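Glycosyl hydrolase family 2, TIM barrel domain protein (Parabacteroides merdae ATCC 43184, PDB 6DXU) probably hydrolyses terminal beta-D-glucuronic acid residues from glucuronide conjugates, as a gut bacterial beta-glucuronidase of glycoside hydrolase family 2. Local coordinates at residues V569-T581 / R680-R692. Sequence-based numbering, arbitrary orientation.
Sequences VRLIDWHLKEQET and RRNSQDYPAAGLR
Tyr686 and Trp574 form a T-shaped (edge-to-face) pair: the ring planes stand at 89°, and Trp574 CE3 lies over the centre of the tyrosine face. Pro687 CB covers the opposite face, 3.7 Å above the plane of the Tyr686 ring, so the phenol is sandwiched between helix and loop; a cis peptide bond joins Tyr686 to this proline. With CG anti to the backbone N (chi1 175°), the ring reaches across to the helix.

Four direct hydrogen bonds cross the contact. Tyr686 OH donates to Arg570 O (2.8 Å) from above the carbonyl plane, on the face away from Trp574 N, the helical donor to the same oxygen. Gln684 NE2 donates to Lys577 O at 2.9 Å, nearly straight (173°), from the face opposite Glu580 N. Asp573 OD2 takes Ala688 N on its syn lone pair at 2.6 Å, while Ser683 OG gives a 3.0 Å bond to Glu580 OE2. A phenylalanine in place of Tyr686 would probably deprive Arg570 O of its second donor, leaving it the helical Trp574 N alone.

Two waters extend this network. One donates to Tyr686 OH and accepts from Arg570 NH1; the other donates to Asp573 OD1 and Ser683 O and accepts from Ala689 N. Buried Asp573 also receives the hydroxyls of Tyr631 and Tyr661, and Arg570 forms a salt bridge with Glu657.

The contact joins helix 565-579, which precedes strand 587-589 of the barrel sheet, to the loop between strands 674-680 and 692-696 of the DUF4982 region. Helix 623-632 packs on Ile572, Leu576 and Lys577, and strand 655-662 touches both Val569 and Ala688.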
ATOM      1  N   VAL D 569      -6.812 -54.916  16.645  1.00 20.66           N
ATOM      2  CA  VAL D 569      -6.877 -56.070  15.760  1.00 23.01           C
ATOM      3  C   VAL D 569      -8.291 -56.635  15.743  1.00 20.19           C
ATOM      4  O   VAL D 569      -8.820 -56.996  14.686  1.00 20.49           O
ATOM      5  CB  VAL D 569      -5.833 -57.120  16.187  1.00 23.49           C
ATOM      6  CG1 VAL D 569      -6.209 -58.503  15.674  1.00 24.38           C
ATOM      7  CG2 VAL D 569      -4.459 -56.718  15.655  1.00 24.97           C
ATOM      8  N   ARG D 570      -8.931 -56.692  16.910  1.00 21.82           N
ATOM      9  CA  ARG D 570     -10.297 -57.203  16.963  1.00 24.27           C
ATOM     10  C   ARG D 570     -11.279 -56.220  16.343  1.00 27.79           C
ATOM     11  O   ARG D 570     -12.271 -56.633  15.729  1.00 25.31           O
ATOM     12  CB  ARG D 570     -10.682 -57.520  18.407  1.00 25.00           C
ATOM     13  CG  ARG D 570      -9.906 -58.722  18.954  1.00 23.86           C
ATOM     14  CD  ARG D 570     -10.220 -59.014  20.410  1.00 33.81           C
ATOM     15  NE  ARG D 570      -9.526 -60.232  20.837  1.00 36.78           N
ATOM     16  CZ  ARG D 570     -10.110 -61.417  21.009  1.00 46.43           C
ATOM     17  NH1 ARG D 570     -11.415 -61.565  20.807  1.00 37.05           N
ATOM     18  NH2 ARG D 570      -9.382 -62.456  21.394  1.00 44.07           N
ATOM     19  N   LEU D 571     -11.032 -54.920  16.517  1.00 22.53           N
ATOM     20  CA  LEU D 571     -11.896 -53.912  15.909  1.00 22.67           C
ATOM     21  C   LEU D 571     -11.827 -53.959  14.386  1.00 26.39           C
ATOM     22  O   LEU D 571     -12.855 -53.860  13.705  1.00 26.08           O
ATOM     23  CB  LEU D 571     -11.510 -52.518  16.420  1.00 21.79           C
ATOM     24  CG  LEU D 571     -12.293 -51.297  15.894  1.00 26.00           C
ATOM     25  CD1 LEU D 571     -12.359 -50.217  16.962  1.00 25.34           C
ATOM     26  CD2 LEU D 571     -11.688 -50.712  14.598  1.00 25.38           C
ATOM     27  N   ILE D 572     -10.620 -54.071  13.829  1.00 19.97           N
ATOM     28  CA  ILE D 572     -10.484 -54.117  12.376  1.00 20.64           C
ATOM     29  C   ILE D 572     -11.103 -55.391  11.817  1.00 26.65           C
ATOM     30  O   ILE D 572     -11.824 -55.364  10.806  1.00 22.55           O
ATOM     31  CB  ILE D 572      -9.002 -53.988  11.981  1.00 21.37           C
ATOM     32  CG1 ILE D 572      -8.508 -52.575  12.333  1.00 21.78           C
ATOM     33  CG2 ILE D 572      -8.796 -54.320  10.495  1.00 18.12           C
ATOM     34  CD1 ILE D 572      -6.978 -52.450  12.326  1.00 22.04           C
ATOM     35  N   ASP D 573     -10.798 -56.528  12.454  1.00 23.61           N
ATOM     36  CA  ASP D 573     -11.373 -57.821  12.088  1.00 25.40           C
ATOM     37  C   ASP D 573     -12.884 -57.700  11.928  1.00 26.39           C
ATOM     38  O   ASP D 573     -13.457 -58.108  10.909  1.00 24.62           O
ATOM     39  CB  ASP D 573     -10.988 -58.833  13.184  1.00 21.65           C
ATOM     40  CG  ASP D 573     -11.350 -60.280  12.864  1.00 29.13           C
ATOM     41  OD1 ASP D 573     -12.111 -60.573  11.915  1.00 25.48           O
ATOM     42  OD2 ASP D 573     -10.842 -61.149  13.607  1.00 28.84           O
ATOM     43  N   TRP D 574     -13.536 -57.098  12.919  1.00 22.73           N
ATOM     44  CA  TRP D 574     -14.988 -56.958  12.887  1.00 25.83           C
ATOM     45  C   TRP D 574     -15.446 -56.151  11.674  1.00 27.39           C
ATOM     46  O   TRP D 574     -16.319 -56.594  10.914  1.00 27.04           O
ATOM     47  CB  TRP D 574     -15.476 -56.302  14.179  1.00 26.83           C
ATOM     48  CG  TRP D 574     -16.958 -56.169  14.192  1.00 28.10           C
ATOM     49  CD1 TRP D 574     -17.699 -55.097  13.768  1.00 27.87           C
ATOM     50  CD2 TRP D 574     -17.899 -57.178  14.578  1.00 32.51           C
ATOM     51  NE1 TRP D 574     -19.039 -55.368  13.896  1.00 28.32           N
ATOM     52  CE2 TRP D 574     -19.190 -56.641  14.386  1.00 32.47           C
ATOM     53  CE3 TRP D 574     -17.775 -58.478  15.079  1.00 30.97           C
ATOM     54  CZ2 TRP D 574     -20.347 -57.353  14.687  1.00 32.01           C
ATOM     55  CZ3 TRP D 574     -18.927 -59.190  15.372  1.00 37.92           C
ATOM     56  CH2 TRP D 574     -20.199 -58.622  15.176  1.00 31.04           C
ATOM     57  N   HIS D 575     -14.864 -54.961  11.478  1.00 23.58           N
ATOM     58  CA  HIS D 575     -15.252 -54.115  10.349  1.00 26.65           C
ATOM     59  C   HIS D 575     -15.139 -54.867   9.028  1.00 25.67           C
ATOM     60  O   HIS D 575     -16.034 -54.800   8.174  1.00 25.25           O
ATOM     61  CB  HIS D 575     -14.376 -52.859  10.294  1.00 26.67           C
ATOM     62  CG  HIS D 575     -14.775 -51.777  11.247  1.00 24.63           C
ATOM     63  ND1 HIS D 575     -14.545 -51.855  12.602  1.00 24.40           N
ATOM     64  CD2 HIS D 575     -15.360 -50.574  11.035  1.00 23.01           C
ATOM     65  CE1 HIS D 575     -14.978 -50.755  13.187  1.00 23.17           C
ATOM     66  NE2 HIS D 575     -15.477 -49.958  12.258  1.00 27.97           N
ATOM     67  N   LEU D 576     -14.026 -55.575   8.833  1.00 22.86           N
ATOM     68  CA  LEU D 576     -13.778 -56.206   7.541  1.00 26.20           C
ATOM     69  C   LEU D 576     -14.734 -57.369   7.292  1.00 28.14           C
ATOM     70  O   LEU D 576     -15.167 -57.589   6.156  1.00 27.14           O
ATOM     71  CB  LEU D 576     -12.327 -56.674   7.456  1.00 29.17           C
ATOM     72  CG  LEU D 576     -11.340 -55.509   7.560  1.00 26.16           C
ATOM     73  CD1 LEU D 576      -9.916 -55.972   7.305  1.00 21.59           C
ATOM     74  CD2 LEU D 576     -11.749 -54.398   6.582  1.00 25.58           C
ATOM     75  N   LYS D 577     -15.070 -58.138   8.326  1.00 27.39           N
ATOM     76  CA  LYS D 577     -16.009 -59.225   8.076  1.00 29.00           C
ATOM     77  C   LYS D 577     -17.423 -58.692   7.865  1.00 29.18           C
ATOM     78  O   LYS D 577     -18.179 -59.252   7.063  1.00 28.96           O
ATOM     79  CB  LYS D 577     -15.932 -60.261   9.194  1.00 30.50           C
ATOM     80  CG  LYS D 577     -16.503 -59.855  10.506  1.00 31.48           C
ATOM     81  CD  LYS D 577     -17.803 -60.586  10.772  1.00 31.99           C
ATOM     82  CE  LYS D 577     -18.334 -60.244  12.154  1.00 34.56           C
ATOM     83  NZ  LYS D 577     -19.818 -60.307  12.228  1.00 39.14           N
ATOM     84  N   GLU D 578     -17.773 -57.579   8.513  1.00 28.70           N
ATOM     85  CA  GLU D 578     -19.062 -56.945   8.244  1.00 26.41           C
ATOM     86  C   GLU D 578     -19.159 -56.465   6.798  1.00 30.17           C
ATOM     87  O   GLU D 578     -20.227 -56.552   6.175  1.00 27.78           O
ATOM     88  CB  GLU D 578     -19.287 -55.783   9.211  1.00 24.82           C
ATOM     89  CG  GLU D 578     -19.515 -56.210  10.662  1.00 26.87           C
ATOM     90  CD  GLU D 578     -20.849 -56.911  10.883  1.00 34.71           C
ATOM     91  OE1 GLU D 578     -21.774 -56.272  11.445  1.00 31.22           O
ATOM     92  OE2 GLU D 578     -20.962 -58.097  10.499  1.00 35.49           O
ATOM     93  N   GLN D 579     -18.062 -55.946   6.243  1.00 25.56           N
ATOM     94  CA  GLN D 579     -18.127 -55.417   4.884  1.00 29.64           C
ATOM     95  C   GLN D 579     -18.413 -56.501   3.850  1.00 29.78           C
ATOM     96  O   GLN D 579     -18.950 -56.194   2.779  1.00 28.37           O
ATOM     97  CB  GLN D 579     -16.833 -54.675   4.549  1.00 28.78           C
ATOM     98  CG  GLN D 579     -16.697 -53.378   5.349  1.00 20.70           C
ATOM     99  CD  GLN D 579     -15.406 -52.630   5.076  1.00 22.90           C
ATOM    100  OE1 GLN D 579     -14.596 -53.023   4.227  1.00 24.63           O
ATOM    101  NE2 GLN D 579     -15.210 -51.537   5.802  1.00 25.34           N
ATOM    102  N   GLU D 580     -18.100 -57.760   4.148  1.00 28.34           N
ATOM    103  CA  GLU D 580     -18.444 -58.820   3.205  1.00 29.34           C
ATOM    104  C   GLU D 580     -19.950 -59.036   3.074  1.00 29.96           C
ATOM    105  O   GLU D 580     -20.382 -59.713   2.132  1.00 30.96           O
ATOM    106  CB  GLU D 580     -17.748 -60.124   3.612  1.00 31.06           C
ATOM    107  CG  GLU D 580     -16.227 -60.028   3.518  1.00 29.50           C
ATOM    108  CD  GLU D 580     -15.523 -61.347   3.769  1.00 37.94           C
ATOM    109  OE1 GLU D 580     -16.211 -62.368   3.962  1.00 43.88           O
ATOM    110  OE2 GLU D 580     -14.277 -61.366   3.744  1.00 43.02           O
ATOM    111  N   THR D 581     -20.754 -58.460   3.970  1.00 24.77           N
ATOM    112  CA  THR D 581     -22.204 -58.631   3.951  1.00 32.90           C
ATOM    113  C   THR D 581     -22.942 -57.323   3.686  1.00 31.61           C
ATOM    114  O   THR D 581     -24.118 -57.194   4.042  1.00 30.77           O
ATOM    115  CB  THR D 581     -22.686 -59.256   5.264  1.00 34.11           C
ATOM    116  OG1 THR D 581     -22.547 -58.311   6.334  1.00 33.04           O
ATOM    117  CG2 THR D 581     -21.883 -60.512   5.585  1.00 33.37           C
ATOM    118  N   ARG D 680     -10.698 -74.466   9.363  1.00 30.26           N
ATOM    119  CA  ARG D 680     -11.035 -73.928   8.054  1.00 27.83           C
ATOM    120  C   ARG D 680     -11.386 -72.447   8.168  1.00 29.24           C
ATOM    121  O   ARG D 680     -12.045 -72.024   9.121  1.00 30.57           O
ATOM    122  CB  ARG D 680     -12.199 -74.701   7.429  1.00 31.77           C
ATOM    123  CG  ARG D 680     -11.802 -76.052   6.842  1.00 37.48           C
ATOM    124  N   ARG D 681     -10.928 -71.661   7.196  1.00 32.46           N
ATOM    125  CA  ARG D 681     -11.157 -70.222   7.231  1.00 26.49           C
ATOM    126  C   ARG D 681     -12.597 -69.886   6.859  1.00 33.26           C
ATOM    127  O   ARG D 681     -13.118 -70.372   5.850  1.00 33.94           O
ATOM    128  CB  ARG D 681     -10.187 -69.496   6.299  1.00 27.17           C
ATOM    129  CG  ARG D 681     -10.189 -67.979   6.556  1.00 26.04           C
ATOM    130  CD  ARG D 681      -9.394 -67.165   5.547  1.00 26.46           C
ATOM    131  NE  ARG D 681      -9.469 -65.744   5.911  1.00 27.62           N
ATOM    132  CZ  ARG D 681     -10.503 -64.958   5.634  1.00 29.44           C
ATOM    133  NH1 ARG D 681     -11.548 -65.443   4.964  1.00 27.21           N
ATOM    134  NH2 ARG D 681     -10.496 -63.684   6.028  1.00 27.88           N
ATOM    135  N   ASN D 682     -13.221 -69.023   7.661  1.00 31.06           N
ATOM    136  CA  ASN D 682     -14.595 -68.569   7.432  1.00 35.61           C
ATOM    137  C   ASN D 682     -14.720 -67.160   8.009  1.00 29.65           C
ATOM    138  O   ASN D 682     -14.847 -67.004   9.225  1.00 31.12           O
ATOM    139  CB  ASN D 682     -15.584 -69.536   8.075  1.00 34.70           C
ATOM    140  CG  ASN D 682     -17.015 -69.015   8.082  1.00 41.84           C
ATOM    141  OD1 ASN D 682     -17.350 -68.019   7.430  1.00 42.45           O
ATOM    142  ND2 ASN D 682     -17.880 -69.711   8.810  1.00 47.96           N
ATOM    143  N   SER D 683     -14.737 -66.150   7.123  1.00 32.31           N
ATOM    144  CA  SER D 683     -14.701 -64.749   7.553  1.00 32.36           C
ATOM    145  C   SER D 683     -15.762 -64.445   8.601  1.00 34.09           C
ATOM    146  O   SER D 683     -15.527 -63.663   9.532  1.00 29.70           O
ATOM    147  CB  SER D 683     -14.894 -63.811   6.356  1.00 33.19           C
ATOM    148  OG  SER D 683     -13.745 -63.735   5.519  1.00 37.35           O
ATOM    149  N   GLN D 684     -16.946 -65.035   8.459  1.00 29.54           N
ATOM    150  CA  GLN D 684     -18.023 -64.701   9.377  1.00 26.50           C
ATOM    151  C   GLN D 684     -17.880 -65.364  10.740  1.00 31.47           C
ATOM    152  O   GLN D 684     -18.590 -64.970  11.671  1.00 28.52           O
ATOM    153  CB  GLN D 684     -19.369 -65.073   8.753  1.00 32.87           C
ATOM    154  CG  GLN D 684     -19.673 -64.289   7.487  1.00 30.90           C
ATOM    155  CD  GLN D 684     -19.554 -62.785   7.694  1.00 32.03           C
ATOM    156  OE1 GLN D 684     -20.164 -62.217   8.601  1.00 28.11           O
ATOM    157  NE2 GLN D 684     -18.761 -62.135   6.849  1.00 30.05           N
ATOM    158  N   ASP D 685     -16.976 -66.337  10.890  1.00 31.02           N
ATOM    159  CA  ASP D 685     -16.745 -66.992  12.179  1.00 30.10           C
ATOM    160  C   ASP D 685     -15.709 -66.190  12.964  1.00 29.65           C
ATOM    161  O   ASP D 685     -14.528 -66.538  13.050  1.00 30.57           O
ATOM    162  CB  ASP D 685     -16.298 -68.434  11.971  1.00 29.21           C
ATOM    163  CG  ASP D 685     -16.107 -69.184  13.282  1.00 30.25           C
ATOM    164  OD1 ASP D 685     -16.491 -68.661  14.349  1.00 33.26           O
ATOM    165  OD2 ASP D 685     -15.549 -70.298  13.239  1.00 36.31           O
ATOM    166  N   TYR D 686     -16.175 -65.102  13.555  1.00 31.19           N
ATOM    167  CA  TYR D 686     -15.366 -64.102  14.234  1.00 29.93           C
ATOM    168  C   TYR D 686     -14.991 -64.573  15.639  1.00 31.30           C
ATOM    169  O   TYR D 686     -15.834 -65.120  16.351  1.00 34.24           O
ATOM    170  CB  TYR D 686     -16.146 -62.779  14.306  1.00 29.71           C
ATOM    171  CG  TYR D 686     -15.484 -61.661  15.086  1.00 27.01           C
ATOM    172  CD1 TYR D 686     -15.728 -61.491  16.442  1.00 27.55           C
ATOM    173  CD2 TYR D 686     -14.633 -60.756  14.453  1.00 28.16           C
ATOM    174  CE1 TYR D 686     -15.127 -60.458  17.159  1.00 32.09           C
ATOM    175  CE2 TYR D 686     -14.024 -59.720  15.164  1.00 25.85           C
ATOM    176  CZ  TYR D 686     -14.273 -59.583  16.511  1.00 27.23           C
ATOM    177  OH  TYR D 686     -13.683 -58.558  17.215  1.00 28.96           O
ATOM    178  N   PRO D 687     -13.757 -64.302  16.104  1.00 31.19           N
ATOM    179  CA  PRO D 687     -12.711 -63.567  15.375  1.00 28.71           C
ATOM    180  C   PRO D 687     -11.733 -64.430  14.598  1.00 30.30           C
ATOM    181  O   PRO D 687     -11.708 -65.656  14.756  1.00 28.57           O
ATOM    182  CB  PRO D 687     -11.981 -62.820  16.493  1.00 30.58           C
ATOM    183  CG  PRO D 687     -12.062 -63.770  17.662  1.00 31.42           C
ATOM    184  CD  PRO D 687     -13.438 -64.428  17.540  1.00 32.04           C
ATOM    185  N   ALA D 688     -10.901 -63.763  13.791  1.00 26.35           N
ATOM    186  CA  ALA D 688      -9.829 -64.400  13.026  1.00 29.55           C
ATOM    187  C   ALA D 688     -10.362 -65.345  11.951  1.00 27.63           C
ATOM    188  O   ALA D 688      -9.667 -66.274  11.528  1.00 26.50           O
ATOM    189  CB  ALA D 688      -8.842 -65.132  13.947  1.00 26.65           C
ATOM    190  N   ALA D 689     -11.584 -65.097  11.477  1.00 27.92           N
ATOM    191  CA  ALA D 689     -12.150 -65.867  10.369  1.00 27.32           C
ATOM    192  C   ALA D 689     -12.077 -67.368  10.650  1.00 27.86           C
ATOM    193  O   ALA D 689     -11.728 -68.168   9.779  1.00 27.74           O
ATOM    194  CB  ALA D 689     -11.448 -65.525   9.054  1.00 27.58           C
ATOM    195  N   GLY D 690     -12.377 -67.747  11.895  1.00 27.50           N
ATOM    196  CA  GLY D 690     -12.382 -69.139  12.314  1.00 28.57           C
ATOM    197  C   GLY D 690     -11.026 -69.721  12.655  1.00 30.78           C
ATOM    198  O   GLY D 690     -10.961 -70.859  13.159  1.00 26.85           O
ATOM    199  N   LEU D 691      -9.942 -69.001  12.380  1.00 26.12           N
ATOM    200  CA  LEU D 691      -8.593 -69.509  12.609  1.00 28.18           C
ATOM    201  C   LEU D 691      -8.123 -69.072  13.996  1.00 29.30           C
ATOM    202  O   LEU D 691      -7.241 -68.231  14.169  1.00 30.67           O
ATOM    203  CB  LEU D 691      -7.654 -69.044  11.500  1.00 24.22           C
ATOM    204  CG  LEU D 691      -8.135 -69.372  10.082  1.00 25.10           C
ATOM    205  CD1 LEU D 691      -7.140 -68.854   9.060  1.00 25.88           C
ATOM    206  CD2 LEU D 691      -8.356 -70.890   9.868  1.00 23.94           C
ATOM    207  N   ARG D 692      -8.784 -69.634  15.006  1.00 28.08           N
ATOM    208  CA  ARG D 692      -8.413 -69.401  16.388  1.00 24.54           C
ATOM    209  C   ARG D 692      -8.367 -70.729  17.134  1.00 33.49           C
ATOM    210  O   ARG D 692      -9.080 -71.680  16.794  1.00 28.21           O
ATOM    211  CB  ARG D 692      -9.365 -68.432  17.076  1.00 30.35           C
ATOM    212  CG  ARG D 692     -10.808 -68.855  17.028  1.00 32.77           C
ATOM    213  CD  ARG D 692     -11.714 -67.884  17.773  1.00 32.26           C
ATOM    214  NE  ARG D 692     -13.081 -68.398  17.765  1.00 35.71           N
ATOM    215  CZ  ARG D 692     -13.899 -68.330  16.715  1.00 39.94           C
ATOM    216  NH1 ARG D 692     -13.500 -67.746  15.590  1.00 35.68           N
ATOM    217  NH2 ARG D 692     -15.122 -68.846  16.785  1.00 37.21           N
TER
HETATM  218  O   HOH W   1     -13.297 -59.401  19.575  1.00 45.31           O
HETATM  219  O   HOH W   2     -13.558 -62.922  11.624  1.00 30.23           O